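Local coordinates for protein putative c-1-tetrahydrofolate synthase, cytoplasmic (Leishmania major, PDB 4A26) that probably interconverts folate-bound one-carbon units, oxidising methylenetetrahydrofolate with NAD(P)+ and hydrolysing the resulting methenyl form to formyltetrahydrofolate, at residues A[256-260]-A[261-265]. Sequence-based numbering, arbitrary orientation.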
loop_
_atom_site.group_PDB
_atom_site.type_symbol
_atom_site.label_atom_id
_atom_site.label_comp_id
_atom_site.label_asym_id
_atom_site.label_seq_id
_atom_site.Cartn_x
_atom_site.Cartn_y
_atom_site.Cartn_z
ATOM N N GLY A 256 10.734 10.738 22.947
ATOM C CA GLY A 256 10.724 10.181 21.600
ATOM C C GLY A 256 11.700 9.036 21.396
ATOM O O GLY A 256 12.486 8.706 22.283
ATOM N N ASP A 257 11.635 8.432 20.212
ATOM C CA ASP A 257 12.540 7.351 19.816
ATOM C C ASP A 257 13.989 7.812 19.687
ATOM O O ASP A 257 14.919 7.037 19.912
ATOM C CB ASP A 257 12.106 6.748 18.474
ATOM C CG ASP A 257 10.949 5.772 18.603
ATOM O OD1 ASP A 257 10.173 5.863 19.573
ATOM O OD2 ASP A 257 10.815 4.908 17.708
ATOM N N VAL A 258 14.170 9.073 19.310
ATOM C CA VAL A 258 15.486 9.612 19.016
ATOM C C VAL A 258 16.088 10.243 20.253
ATOM O O VAL A 258 15.381 10.881 21.027
ATOM C CB VAL A 258 15.402 10.677 17.908
ATOM C CG1 VAL A 258 16.786 11.211 17.571
ATOM C CG2 VAL A 258 14.715 10.097 16.669
ATOM N N CYS A 259 17.391 10.043 20.446
ATOM C CA CYS A 259 18.141 10.788 21.448
ATOM C C CYS A 259 18.431 12.158 20.862
ATOM O O CYS A 259 19.369 12.327 20.081
ATOM C CB CYS A 259 19.440 10.072 21.808
ATOM S SG CYS A 259 19.180 8.484 22.594
ATOM N N PHE A 260 17.616 13.134 21.244
ATOM C CA PHE A 260 17.624 14.435 20.598
ATOM C C PHE A 260 18.986 15.131 20.623
ATOM O O PHE A 260 19.521 15.504 19.578
ATOM C CB PHE A 260 16.577 15.347 21.231
ATOM C CG PHE A 260 16.586 16.730 20.669
ATOM C CD1 PHE A 260 15.997 16.990 19.441
ATOM C CD2 PHE A 260 17.216 17.765 21.346
ATOM C CE1 PHE A 260 16.018 18.262 18.906
ATOM C CE2 PHE A 260 17.241 19.039 20.818
ATOM C CZ PHE A 260 16.643 19.291 19.595
ATOM N N GLU A 261 19.535 15.311 21.818
ATOM C CA GLU A 261 20.773 16.080 21.985
ATOM C C GLU A 261 21.958 15.451 21.260
ATOM O O GLU A 261 22.886 16.154 20.867
ATOM C CB GLU A 261 21.113 16.315 23.468
ATOM C CG GLU A 261 20.987 15.087 24.363
ATOM C CD GLU A 261 19.564 14.867 24.852
ATOM O OE1 GLU A 261 19.119 15.626 25.745
ATOM O OE2 GLU A 261 18.892 13.955 24.316
ATOM N N GLU A 262 21.926 14.135 21.083
ATOM C CA GLU A 262 22.950 13.451 20.302
ATOM C C GLU A 262 22.718 13.685 18.813
ATOM O O GLU A 262 23.655 13.975 18.066
ATOM C CB GLU A 262 22.943 11.952 20.595
ATOM C CG GLU A 262 23.354 11.576 22.016
ATOM C CD GLU A 262 23.426 10.069 22.226
ATOM O OE1 GLU A 262 23.029 9.309 21.317
ATOM O OE2 GLU A 262 23.885 9.641 23.303
ATOM N N ALA A 263 21.463 13.554 18.391
ATOM C CA ALA A 263 21.090 13.707 16.984
ATOM C C ALA A 263 21.292 15.133 16.467
ATOM O O ALA A 263 21.522 15.331 15.276
ATOM C CB ALA A 263 19.647 13.276 16.776
ATOM N N ALA A 264 21.209 16.116 17.360
ATOM C CA ALA A 264 21.351 17.525 16.984
ATOM C C ALA A 264 22.772 17.886 16.535
ATOM O O ALA A 264 22.956 18.786 15.718
ATOM C CB ALA A 264 20.914 18.428 18.137
ATOM N N ALA A 265 23.770 17.188 17.066
ATOM C CA ALA A 265 25.165 17.437 16.693
ATOM C C ALA A 265 25.489 16.976 15.261
ATOM O O ALA A 265 26.457 17.454 14.663
ATOM C CB ALA A 265 26.102 16.768 17.690
#
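Cys259, at the N-cap position, joins Glu262 and Ala263 in a local helix-start contact, where the loop that follows strand 253-255 turns into the short helix 260-263 of the NAD(P)-binding domain. The carbonyl oxygen of Cys259 receives a hydrogen bond from Ala263 N at 3.0 Å, while Glu262 N reaches the same oxygen only weakly. One residue on, Ala264 N donates to Phe260 O at 2.9 Å, a second i to i+4 bond of the short helix.

Side-chain contacts accompany these bonds. With CG1 of Val258 anti to its own backbone N (chi1 -178°), that methyl meets Ala263 CB at 3.6 Å. Val258, Phe260 and Ala263 all touch Ile270 of strand 269-271, so the loop end and the apolar side of the helix pack together on this strand of the main sheet. On another side the straight side chain of Glu262 runs alongside Cys259, and its OE1 lies 3.7 Å from Cys259 CB. The same oxygen accepts a hydrogen bond from Gly226 N, which would hold the carboxylate beside the cysteine. Glu261 is bent at chi2 (-84°), folding its carboxylate back toward the start of the helix; OE2 comes to 3.4 Å from Phe260 N, but at an angle too poor for a hydrogen bond.

Upstream, Asp257 N and Val258 N donate hydrogen bonds to OD1 and OD2 of Asp237, respectively. A short helix entered through an N-cap residue and packed by its apolar side on the parallel sheet here forms a connection between strands 253-255 and 269-271 of the Rossmann-type domain.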